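Local coordinates for ubiquitin domain-containing protein DSK2,putative (Plasmodium falciparum, PDB 6JL3) that probably acts as a shuttle factor, its ubiquitin-like domain being recognised by proteasomal receptors so that ubiquitinated cargo can be delivered to the proteasome, at residues A[6-11]-A[16-21]; A[29-34]-A[40-45]; A[53-56]-A[62-65]. All coordinates share one frame; numbering follows the deposited sequence.

Overall arrangement
The chain starts with the hairpin 5-11/15-21, and contact 1 (6-11 with 16-21) closes its turn. Helix 27-35 then packs on the sheet, with Phe-9 CZ of contact 1 touching Leu-30 and Cys-34. Contact 2 (29-34 with 40-45) closes the loop that leads from this helix into strand 45-49. After strand 52-53, contact 3 (53-56 with 62-65) closes a loop on the way to strand 70-75. The three follow in series, none nested or crossed. A salt bridge from Lys-31 NZ to Asp-56 OD1, 2.7 Å, ties contact 2 to contact 3, while Val-7 and Val-65 join contacts 1 and 3 by packing.

Contact 1 (A[6-11]-A[16-21]); sequences NVSFKV and EFTVAI
Four backbone hydrogen bonds zip 6-11 to 16-21 as antiparallel strands, two in each of the hydrogen-bonded pairs Val-7/Val-19 and Phe-9/Phe-17. The N-H of Phe-9 reaches Phe-17 O at 2.8 Å, whereas the return bond from Phe-17 N to Phe-9 O stretches to 3.3 Å, so this last bond before the turn is the long one. In the non-hydrogen-bonded pairs the CA atoms stand closer, and CA-H...O contacts such as Asn-6 CA to Val-19 O fill in between the N-H...O bonds.

Among side chains, one polar bond stands out: Ser-8 OG and Thr-18 OG1 lie 2.7 Å apart, either able to donate. Both oxygens sit beside their own backbone N, which brings them together on the face that also carries Lys-10 and Glu-16. Those two chains run side by side, pointing the same way, but Lys-10 NZ stays 5.0 Å from Glu-16 OE2, too far for a salt bridge.

This is the N-terminal hairpin of the ubiquitin beta-grasp fold, and its other face looks into the core, where helix 27-35 is gripped. There the Phe-9 and Phe-17 rings are nearly parallel (15°) but slid apart, centroids 5.1 Å from each other. Phe-17 CG sits between its own backbone N and carbonyl carbon (chi1 67°), which brings the ring across toward Phe-9, and Phe-9 CB sits above the Phe-17 face, 4.0 Å from the centroid, in a CH-pi contact. Val-19 CG2 meets the edge of the Phe-9 ring, while Val-11 CG2 touches Phe-17 CE1. At the far end, Val-7 CG2 packs on Ile-21 CD1 at 3.7 Å.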
ATOM      1  N   ASN A   6       3.019  -1.337  10.966  1.00 11.35           N
ATOM      2  CA  ASN A   6       3.031  -0.048  10.292  1.00 11.06           C
ATOM      3  C   ASN A   6       3.634  -0.186   8.902  1.00 11.41           C
ATOM      4  O   ASN A   6       4.662  -0.843   8.715  1.00 13.98           O
ATOM      5  CB  ASN A   6       3.846   0.974  11.087  1.00 13.92           C
ATOM      6  CG  ASN A   6       3.157   1.403  12.359  1.00 20.66           C
ATOM      7  OD1 ASN A   6       1.972   1.742  12.357  1.00 22.13           O
ATOM      8  ND2 ASN A   6       3.895   1.383  13.461  0.66 23.37           N
ATOM      9  N   VAL A   7       2.980   0.433   7.924  1.00  9.95           N
ATOM     10  CA  VAL A   7       3.502   0.556   6.573  1.00 10.80           C
ATOM     11  C   VAL A   7       3.420   2.023   6.176  1.00 10.18           C
ATOM     12  O   VAL A   7       2.376   2.666   6.350  1.00 11.22           O
ATOM     13  CB  VAL A   7       2.732  -0.323   5.570  1.00 12.38           C
ATOM     14  CG1 VAL A   7       3.251  -0.113   4.153  1.00 13.78           C
ATOM     15  CG2 VAL A   7       2.830  -1.788   5.981  1.00 14.73           C
ATOM     16  N   SER A   8       4.525   2.556   5.671  1.00 10.09           N
ATOM     17  CA  SER A   8       4.599   3.933   5.224  1.00 10.38           C
ATOM     18  C   SER A   8       4.498   3.985   3.708  1.00 10.53           C
ATOM     19  O   SER A   8       4.937   3.072   3.008  1.00 12.17           O
ATOM     20  CB  SER A   8       5.915   4.566   5.668  1.00 13.20           C
ATOM     21  OG  SER A   8       5.975   4.653   7.076  1.00 15.12           O
ATOM     22  N   PHE A   9       3.919   5.072   3.211  1.00  9.84           N
ATOM     23  CA  PHE A   9       3.770   5.299   1.786  1.00 10.08           C
ATOM     24  C   PHE A   9       4.421   6.609   1.384  1.00 10.88           C
ATOM     25  O   PHE A   9       4.234   7.641   2.043  1.00 13.51           O
ATOM     26  CB  PHE A   9       2.302   5.338   1.394  1.00 10.81           C
ATOM     27  CG  PHE A   9       1.682   3.999   1.396  1.00 11.43           C
ATOM     28  CD1 PHE A   9       1.157   3.482   2.562  1.00 13.43           C
ATOM     29  CD2 PHE A   9       1.672   3.227   0.249  1.00 14.16           C
ATOM     30  CE1 PHE A   9       0.611   2.234   2.579  1.00 16.57           C
ATOM     31  CE2 PHE A   9       1.121   1.976   0.259  1.00 14.61           C
ATOM     32  CZ  PHE A   9       0.593   1.478   1.427  1.00 14.78           C
ATOM     33  N   LYS A  10       5.184   6.555   0.300  1.00 10.32           N
ATOM     34  CA  LYS A  10       5.655   7.727  -0.417  1.00 11.00           C
ATOM     35  C   LYS A  10       4.818   7.831  -1.681  1.00 10.40           C
ATOM     36  O   LYS A  10       4.807   6.900  -2.501  1.00 11.99           O
ATOM     37  CB  LYS A  10       7.135   7.592  -0.742  1.00 12.48           C
ATOM     38  CG  LYS A  10       7.999   7.681   0.499  1.00 15.20           C
ATOM     39  CD  LYS A  10       9.465   7.528   0.174  1.00 20.55           C
ATOM     40  CE  LYS A  10      10.347   7.909   1.356  1.00 24.88           C
ATOM     41  NZ  LYS A  10      11.788   7.917   0.962  1.00 29.97           N
ATOM     42  N   VAL A  11       4.096   8.941  -1.812  1.00 10.21           N
ATOM     43  CA  VAL A  11       3.128   9.148  -2.878  1.00 10.67           C
ATOM     44  C   VAL A  11       3.620  10.264  -3.784  1.00 11.05           C
ATOM     45  O   VAL A  11       4.174  11.265  -3.308  1.00 11.50           O
ATOM     46  CB  VAL A  11       1.754   9.522  -2.282  1.00 11.38           C
ATOM     47  CG1 VAL A  11       0.690   9.552  -3.362  1.00 12.94           C
ATOM     48  CG2 VAL A  11       1.379   8.579  -1.149  1.00 13.24           C
ATOM     49  N   GLU A  16       3.365  11.895   2.058  1.00 10.02           N
ATOM     50  CA  GLU A  16       3.730  10.739   2.862  1.00 10.30           C
ATOM     51  C   GLU A  16       2.694  10.504   3.951  1.00 10.28           C
ATOM     52  O   GLU A  16       2.205  11.457   4.561  1.00 11.42           O
ATOM     53  CB  GLU A  16       5.101  10.947   3.535  1.00 14.55           C
ATOM     54  CG  GLU A  16       6.269  11.128   2.578  1.00 18.53           C
ATOM     55  CD  GLU A  16       7.597  11.299   3.294  1.00 28.78           C
ATOM     56  OE1 GLU A  16       7.606  11.337   4.543  1.00 33.89           O
ATOM     57  OE2 GLU A  16       8.635  11.392   2.606  1.00 31.66           O
ATOM     58  N   PHE A  17       2.378   9.235   4.193  1.00  9.88           N
ATOM     59  CA  PHE A  17       1.547   8.856   5.329  1.00 10.26           C
ATOM     60  C   PHE A  17       1.923   7.446   5.757  1.00  9.90           C
ATOM     61  O   PHE A  17       2.492   6.675   4.981  1.00 10.86           O
ATOM     62  CB  PHE A  17       0.036   8.961   5.037  1.00 11.28           C
ATOM     63  CG  PHE A  17      -0.459   7.972   4.024  1.00 11.21           C
ATOM     64  CD1 PHE A  17      -0.363   8.246   2.668  1.00 11.70           C
ATOM     65  CD2 PHE A  17      -1.015   6.763   4.414  1.00 11.96           C
ATOM     66  CE1 PHE A  17      -0.806   7.342   1.728  1.00 12.68           C
ATOM     67  CE2 PHE A  17      -1.460   5.856   3.474  1.00 13.76           C
ATOM     68  CZ  PHE A  17      -1.354   6.141   2.129  1.00 13.41           C
ATOM     69  N   THR A  18       1.590   7.118   7.005  1.00 10.12           N
ATOM     70  CA  THR A  18       1.812   5.790   7.566  1.00 10.08           C
ATOM     71  C   THR A  18       0.490   5.272   8.107  1.00 10.74           C
ATOM     72  O   THR A  18      -0.281   6.033   8.697  1.00 12.72           O
ATOM     73  CB  THR A  18       2.855   5.837   8.700  1.00 11.75           C
ATOM     74  OG1 THR A  18       4.100   6.325   8.182  1.00 13.56           O
ATOM     75  CG2 THR A  18       3.065   4.466   9.332  1.00 13.67           C
ATOM     76  N   VAL A  19       0.224   3.982   7.883  1.00 10.55           N
ATOM     77  CA  VAL A  19      -0.967   3.322   8.401  1.00 10.68           C
ATOM     78  C   VAL A  19      -0.572   2.071   9.174  1.00  9.93           C
ATOM     79  O   VAL A  19       0.479   1.473   8.947  1.00 12.76           O
ATOM     80  CB  VAL A  19      -1.986   2.969   7.295  1.00 11.78           C
ATOM     81  CG1 VAL A  19      -2.722   4.212   6.845  1.00 13.40           C
ATOM     82  CG2 VAL A  19      -1.301   2.280   6.119  1.00 12.93           C
ATOM     83  N   ALA A  20      -1.445   1.679  10.093  1.00 10.02           N
ATOM     84  CA  ALA A  20      -1.307   0.440  10.849  1.00 10.29           C
ATOM     85  C   ALA A  20      -2.331  -0.542  10.301  1.00 10.53           C
ATOM     86  O   ALA A  20      -3.537  -0.283  10.365  1.00 11.63           O
ATOM     87  CB  ALA A  20      -1.540   0.689  12.339  1.00 13.36           C
ATOM     88  N   ILE A  21      -1.847  -1.655   9.757  1.00 11.41           N
ATOM     89  CA  ILE A  21      -2.675  -2.593   9.019  1.00 11.70           C
ATOM     90  C   ILE A  21      -2.427  -4.010   9.522  1.00 12.52           C
ATOM     91  O   ILE A  21      -1.360  -4.328  10.057  1.00 12.98           O
ATOM     92  CB  ILE A  21      -2.388  -2.505   7.504  1.00 12.10           C
ATOM     93  CG1 ILE A  21      -0.922  -2.847   7.205  1.00 13.58           C
ATOM     94  CG2 ILE A  21      -2.711  -1.117   6.984  1.00 14.99           C
ATOM     95  CD1 ILE A  21      -0.625  -3.008   5.728  1.00 18.03           C
TER

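Contact 2 (A[29-34]-A[40-45]); sequences DLKKIC and IPVEAQ
Gln-45 reaches from the start of strand 45-49 to helix 27-35 of the beta-grasp fold, across the loop that joins helix to sheet. Its CB already points at the helix, and CG, beside the backbone N (chi1 -70°), continues the extended chain that way, antiparallel to the side chain of Lys-31. CD of Gln-45 arrives 3.7 Å from Lys-31 O, with Cys-34 CB a little farther off. OE1 of Gln-45 lies against carbon, closest to Lys-31 CA at 3.2 Å, with the CB atoms of Lys-31 and Cys-34 next. NE2 does the polar work. Gln-45 NE2 gives one hydrogen bond to Ile-40 O at 3.0 Å, fairly straight and in the amide's own plane, and a longer, more bent one to Lys-31 O at 3.2 Å. Two carbonyls, one from the loop and one from the helix, thus fix the rotation of the amide.

Next to it, Val-42 lays CG2 over Lys-31 O and the CA of Lys-32. Lys-31 runs extended the other way; its ammonium has a salt bridge to Asp-56 and a weak bond to Gln-45 O. Lys-31 NZ also donates to a water at 2.9 Å, which in turn donates to Val-42 O at 2.7 Å.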
ATOM      1  N   ASP A  29      -7.494  -4.398  -0.439  1.00 11.44           N
ATOM      2  CA  ASP A  29      -7.804  -3.814   0.865  1.00 12.16           C
ATOM      3  C   ASP A  29      -6.885  -2.630   1.154  1.00 10.96           C
ATOM      4  O   ASP A  29      -7.321  -1.597   1.680  1.00 11.12           O
ATOM      5  CB  ASP A  29      -7.603  -4.841   1.990  1.00 13.23           C
ATOM      6  CG  ASP A  29      -8.664  -5.931   2.046  0.63 11.28           C
ATOM      7  OD1 ASP A  29      -9.818  -5.706   1.647  0.71 12.73           O
ATOM      8  OD2 ASP A  29      -8.328  -7.037   2.538  0.74 13.57           O
ATOM      9  N   LEU A  30      -5.590  -2.797   0.866  1.00 10.14           N
ATOM     10  CA  LEU A  30      -4.611  -1.743   1.110  1.00 10.11           C
ATOM     11  C   LEU A  30      -4.861  -0.532   0.222  1.00  9.52           C
ATOM     12  O   LEU A  30      -4.722   0.604   0.681  1.00 10.22           O
ATOM     13  CB  LEU A  30      -3.208  -2.316   0.918  1.00 10.52           C
ATOM     14  CG  LEU A  30      -2.048  -1.381   1.240  1.00 11.05           C
ATOM     15  CD1 LEU A  30      -2.130  -0.906   2.684  1.00 12.68           C
ATOM     16  CD2 LEU A  30      -0.715  -2.059   0.969  1.00 12.45           C
ATOM     17  N   LYS A  31      -5.247  -0.740  -1.041  1.00  9.77           N
ATOM     18  CA  LYS A  31      -5.613   0.383  -1.898  1.00 10.40           C
ATOM     19  C   LYS A  31      -6.816   1.136  -1.337  1.00 10.31           C
ATOM     20  O   LYS A  31      -6.874   2.370  -1.402  1.00 10.30           O
ATOM     21  CB  LYS A  31      -5.912  -0.096  -3.316  1.00 10.57           C
ATOM     22  CG  LYS A  31      -4.695  -0.564  -4.093  1.00 10.95           C
ATOM     23  CD  LYS A  31      -5.065  -1.004  -5.503  1.00 11.79           C
ATOM     24  CE  LYS A  31      -3.819  -1.299  -6.316  1.00 13.33           C
ATOM     25  NZ  LYS A  31      -4.153  -1.883  -7.640  1.00 15.57           N
ATOM     26  N   LYS A  32      -7.802   0.415  -0.804  1.00 10.27           N
ATOM     27  CA  LYS A  32      -8.955   1.077  -0.198  1.00 10.76           C
ATOM     28  C   LYS A  32      -8.523   1.949   0.975  1.00 11.28           C
ATOM     29  O   LYS A  32      -9.032   3.066   1.148  1.00 11.76           O
ATOM     30  CB  LYS A  32     -10.010   0.050   0.214  1.00 11.60           C
ATOM     31  CG  LYS A  32     -10.694  -0.591  -0.985  1.00 13.78           C
ATOM     32  CD  LYS A  32     -11.526  -1.795  -0.598  1.00 16.73           C
ATOM     33  CE  LYS A  32     -12.247  -2.341  -1.819  1.00 18.55           C
ATOM     34  NZ  LYS A  32     -13.045  -3.556  -1.498  0.53 18.81           N
ATOM     35  N   ILE A  33      -7.573   1.469   1.783  1.00 10.19           N
ATOM     36  CA  ILE A  33      -7.007   2.287   2.849  1.00 10.86           C
ATOM     37  C   ILE A  33      -6.316   3.514   2.263  1.00 10.57           C
ATOM     38  O   ILE A  33      -6.506   4.644   2.731  1.00 10.91           O
ATOM     39  CB  ILE A  33      -6.044   1.447   3.710  1.00 11.18           C
ATOM     40  CG1 ILE A  33      -6.810   0.389   4.510  1.00 11.90           C
ATOM     41  CG2 ILE A  33      -5.239   2.350   4.640  1.00 11.90           C
ATOM     42  CD1 ILE A  33      -5.915  -0.646   5.181  1.00 13.55           C
ATOM     43  N   CYS A  34      -5.502   3.322   1.225  1.00 10.21           N
ATOM     44  CA  CYS A  34      -4.783   4.441   0.626  1.00 10.33           C
ATOM     45  C   CYS A  34      -5.746   5.503   0.113  1.00 10.66           C
ATOM     46  O   CYS A  34      -5.484   6.709   0.244  1.00 10.78           O
ATOM     47  CB  CYS A  34      -3.882   3.957  -0.508  1.00 10.69           C
ATOM     48  SG  CYS A  34      -2.409   3.086   0.026  1.00 12.16           S
ATOM     49  N   ILE A  40      -6.225   9.649  -4.641  1.00 14.13           N
ATOM     50  CA  ILE A  40      -6.048   8.769  -5.784  1.00 14.05           C
ATOM     51  C   ILE A  40      -7.074   7.654  -5.645  1.00 13.92           C
ATOM     52  O   ILE A  40      -7.026   6.890  -4.674  1.00 14.25           O
ATOM     53  CB  ILE A  40      -4.633   8.173  -5.869  1.00 13.56           C
ATOM     54  CG1 ILE A  40      -3.564   9.264  -5.812  1.00 15.43           C
ATOM     55  CG2 ILE A  40      -4.489   7.362  -7.158  1.00 14.14           C
ATOM     56  CD1 ILE A  40      -2.143   8.718  -5.800  1.00 16.38           C
ATOM     57  N   PRO A  41      -8.020   7.509  -6.572  1.00 14.70           N
ATOM     58  CA  PRO A  41      -9.021   6.447  -6.444  1.00 16.20           C
ATOM     59  C   PRO A  41      -8.389   5.081  -6.650  1.00 14.02           C
ATOM     60  O   PRO A  41      -7.349   4.929  -7.296  1.00 13.80           O
ATOM     61  CB  PRO A  41     -10.029   6.760  -7.553  1.00 18.88           C
ATOM     62  CG  PRO A  41      -9.233   7.497  -8.580  1.00 20.99           C
ATOM     63  CD  PRO A  41      -8.183   8.280  -7.821  1.00 17.38           C
ATOM     64  N   VAL A  42      -9.054   4.068  -6.095  1.00 14.87           N
ATOM     65  CA  VAL A  42      -8.484   2.722  -6.055  1.00 14.85           C
ATOM     66  C   VAL A  42      -8.035   2.276  -7.439  1.00 13.70           C
ATOM     67  O   VAL A  42      -6.943   1.722  -7.610  1.00 13.80           O
ATOM     68  CB  VAL A  42      -9.501   1.745  -5.446  1.00 16.36           C
ATOM     69  CG1 VAL A  42      -9.125   0.310  -5.756  1.00 17.76           C
ATOM     70  CG2 VAL A  42      -9.608   1.989  -3.954  1.00 16.18           C
ATOM     71  N   GLU A  43      -8.880   2.487  -8.441  1.00 14.01           N
ATOM     72  CA  GLU A  43      -8.611   1.958  -9.771  1.00 15.34           C
ATOM     73  C   GLU A  43      -7.422   2.632 -10.447  1.00 15.35           C
ATOM     74  O   GLU A  43      -6.854   2.054 -11.379  1.00 17.20           O
ATOM     75  CB  GLU A  43      -9.880   2.060 -10.618  1.00 18.58           C
ATOM     76  CG  GLU A  43     -11.055   1.242 -10.066  1.00 24.14           C
ATOM     77  CD  GLU A  43     -11.887   1.970  -9.010  0.62 26.93           C
ATOM     78  OE1 GLU A  43     -12.879   1.375  -8.542  0.61 30.67           O
ATOM     79  OE2 GLU A  43     -11.562   3.123  -8.645  1.00 25.95           O
ATOM     80  N   ALA A  44      -7.020   3.821  -9.999  1.00 14.32           N
ATOM     81  CA  ALA A  44      -5.861   4.505 -10.565  1.00 14.86           C
ATOM     82  C   ALA A  44      -4.574   4.231  -9.800  1.00 13.34           C
ATOM     83  O   ALA A  44      -3.501   4.646 -10.249  1.00 17.09           O
ATOM     84  CB  ALA A  44      -6.090   6.017 -10.590  1.00 17.53           C
ATOM     85  N   GLN A  45      -4.655   3.562  -8.654  1.00 11.36           N
ATOM     86  CA  GLN A  45      -3.485   3.355  -7.824  1.00 10.45           C
ATOM     87  C   GLN A  45      -2.637   2.196  -8.313  1.00 10.85           C
ATOM     88  O   GLN A  45      -3.154   1.133  -8.681  1.00 12.04           O
ATOM     89  CB  GLN A  45      -3.907   3.008  -6.407  1.00 10.34           C
ATOM     90  CG  GLN A  45      -4.534   4.114  -5.631  1.00 10.57           C
ATOM     91  CD  GLN A  45      -4.919   3.678  -4.238  1.00 10.92           C
ATOM     92  OE1 GLN A  45      -4.334   2.751  -3.671  1.00 11.42           O
ATOM     93  NE2 GLN A  45      -5.922   4.334  -3.674  1.00 12.46           N
TER
HETATM   94  O   HOH W   1      -6.243  -0.489  -9.010  1.00 21.62           O

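Contact 3 (A[53-56]-A[62-65]); sequences ILKD and LYGV
The long loop between strands 52-53 and 70-75 of the ubiquitin-like fold turns back on itself here, with the Tyr-63 side chain spanning the gap from a short 3-10 turn to 53-56. The ring lies flat beneath Leu-54. Methyl CD2 of that leucine stands almost exactly over the ring centre, 3.5 Å from the centroid and only 6° off the normal, a close CH-pi contact; its nearest ring atom is Tyr-63 CE1 at 3.6 Å. Leu-54 CB adds a looser touch to Tyr-63 CE2, and the two side chains run past each other in opposite directions.

Beyond the ring, the phenol oxygen accepts a hydrogen bond from the backbone N-H of Lys-55, with Tyr-63 OH 3.1 Å from Lys-55 N and an angle of 154° at the hydrogen. Lys-55 CB and CG graze Tyr-63 OH at 3.6 and 3.7 Å, before the bent chain (chi2 -61°) leads its amine away. Val-27 of the helix also touches both Leu-54 and Tyr-63. With a methyl seated on its face and a peptide N-H bound at its hydroxyl, the tyrosine is held at both the ring and the far end, which should restrict its rotation.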
ATOM      1  N   ILE A  53       4.746  -4.253  -9.107  1.00 10.46           N
ATOM      2  CA  ILE A  53       3.392  -3.734  -8.972  1.00 10.49           C
ATOM      3  C   ILE A  53       2.583  -4.812  -8.257  1.00 11.04           C
ATOM      4  O   ILE A  53       2.363  -5.890  -8.810  1.00 11.84           O
ATOM      5  CB  ILE A  53       2.777  -3.397 -10.339  1.00 10.94           C
ATOM      6  CG1 ILE A  53       3.616  -2.361 -11.096  1.00 11.87           C
ATOM      7  CG2 ILE A  53       1.356  -2.864 -10.147  1.00 12.07           C
ATOM      8  CD1 ILE A  53       3.225  -2.199 -12.561  1.00 13.14           C
ATOM      9  N   LEU A  54       2.157  -4.545  -7.024  1.00 10.15           N
ATOM     10  CA  LEU A  54       1.478  -5.581  -6.257  1.00 10.21           C
ATOM     11  C   LEU A  54       0.096  -5.864  -6.838  1.00 10.70           C
ATOM     12  O   LEU A  54      -0.568  -4.978  -7.379  1.00 11.74           O
ATOM     13  CB  LEU A  54       1.367  -5.164  -4.794  1.00 10.83           C
ATOM     14  CG  LEU A  54       2.695  -4.862  -4.091  1.00 11.14           C
ATOM     15  CD1 LEU A  54       2.409  -4.686  -2.597  1.00 12.57           C
ATOM     16  CD2 LEU A  54       3.755  -5.915  -4.313  1.00 11.91           C
ATOM     17  N   LYS A  55      -0.337  -7.122  -6.711  1.00 11.66           N
ATOM     18  CA  LYS A  55      -1.543  -7.623  -7.370  1.00 12.36           C
ATOM     19  C   LYS A  55      -2.742  -7.633  -6.422  1.00 11.70           C
ATOM     20  O   LYS A  55      -2.676  -8.209  -5.330  1.00 11.70           O
ATOM     21  CB  LYS A  55      -1.290  -9.035  -7.914  1.00 14.08           C
ATOM     22  CG  LYS A  55      -0.224  -9.117  -9.017  1.00 18.88           C
ATOM     23  CD  LYS A  55      -0.623  -8.281 -10.230  1.00 26.20           C
ATOM     24  CE  LYS A  55       0.455  -8.241 -11.314  1.00 31.15           C
ATOM     25  NZ  LYS A  55       0.668  -9.570 -11.953  1.00 32.14           N
ATOM     26  N   ASP A  56      -3.859  -7.070  -6.896  1.00 13.35           N
ATOM     27  CA  ASP A  56      -5.018  -6.749  -6.065  1.00 13.59           C
ATOM     28  C   ASP A  56      -5.472  -7.901  -5.177  1.00 13.49           C
ATOM     29  O   ASP A  56      -5.813  -7.698  -4.005  1.00 13.34           O
ATOM     30  CB  ASP A  56      -6.210  -6.388  -6.961  1.00 15.83           C
ATOM     31  CG  ASP A  56      -6.197  -4.965  -7.453  1.00 19.45           C
ATOM     32  OD1 ASP A  56      -5.328  -4.188  -7.021  1.00 19.49           O
ATOM     33  OD2 ASP A  56      -7.079  -4.634  -8.280  1.00 22.43           O
ATOM     34  N   LEU A  62       2.080 -12.637   1.145  1.00 10.52           N
ATOM     35  CA  LEU A  62       2.770 -13.283   0.037  1.00 10.29           C
ATOM     36  C   LEU A  62       4.034 -12.532  -0.352  1.00  9.67           C
ATOM     37  O   LEU A  62       4.983 -13.131  -0.871  1.00 10.91           O
ATOM     38  CB  LEU A  62       1.844 -13.362  -1.171  1.00 11.43           C
ATOM     39  CG  LEU A  62       0.688 -14.340  -1.019  1.00 12.86           C
ATOM     40  CD1 LEU A  62      -0.299 -14.212  -2.147  1.00 14.95           C
ATOM     41  CD2 LEU A  62       1.229 -15.757  -0.959  1.00 14.23           C
ATOM     42  N   TYR A  63       4.054 -11.224  -0.126  1.00  9.69           N
ATOM     43  CA  TYR A  63       5.172 -10.374  -0.495  1.00 10.80           C
ATOM     44  C   TYR A  63       6.118 -10.103   0.669  1.00 11.01           C
ATOM     45  O   TYR A  63       7.075  -9.333   0.513  1.00 12.91           O
ATOM     46  CB  TYR A  63       4.622  -9.059  -1.028  1.00 10.91           C
ATOM     47  CG  TYR A  63       3.807  -9.190  -2.287  1.00 11.30           C
ATOM     48  CD1 TYR A  63       4.419  -9.466  -3.503  1.00 12.80           C
ATOM     49  CD2 TYR A  63       2.432  -8.990  -2.276  1.00 12.58           C
ATOM     50  CE1 TYR A  63       3.684  -9.542  -4.668  1.00 14.44           C
ATOM     51  CE2 TYR A  63       1.690  -9.065  -3.441  1.00 13.76           C
ATOM     52  CZ  TYR A  63       2.326  -9.345  -4.632  1.00 14.07           C
ATOM     53  OH  TYR A  63       1.600  -9.416  -5.805  1.00 15.85           O
ATOM     54  N   GLY A  64       5.880 -10.718   1.824  1.00 11.41           N
ATOM     55  CA  GLY A  64       6.760 -10.542   2.958  1.00 12.88           C
ATOM     56  C   GLY A  64       6.743  -9.160   3.571  1.00 12.92           C
ATOM     57  O   GLY A  64       7.776  -8.709   4.073  1.00 14.71           O
ATOM     58  N   VAL A  65       5.593  -8.483   3.562  1.00 12.23           N
ATOM     59  CA  VAL A  65       5.513  -7.148   4.142  1.00 12.15           C
ATOM     60  C   VAL A  65       5.868  -7.223   5.617  1.00 13.23           C
ATOM     61  O   VAL A  65       5.468  -8.153   6.329  1.00 18.54           O
ATOM     62  CB  VAL A  65       4.106  -6.568   3.925  1.00 13.44           C
ATOM     63  CG1 VAL A  65       3.086  -7.367   4.698  0.44 14.15           C
ATOM     64  CG2 VAL A  65       4.053  -5.098   4.334  1.00 13.68           C
TER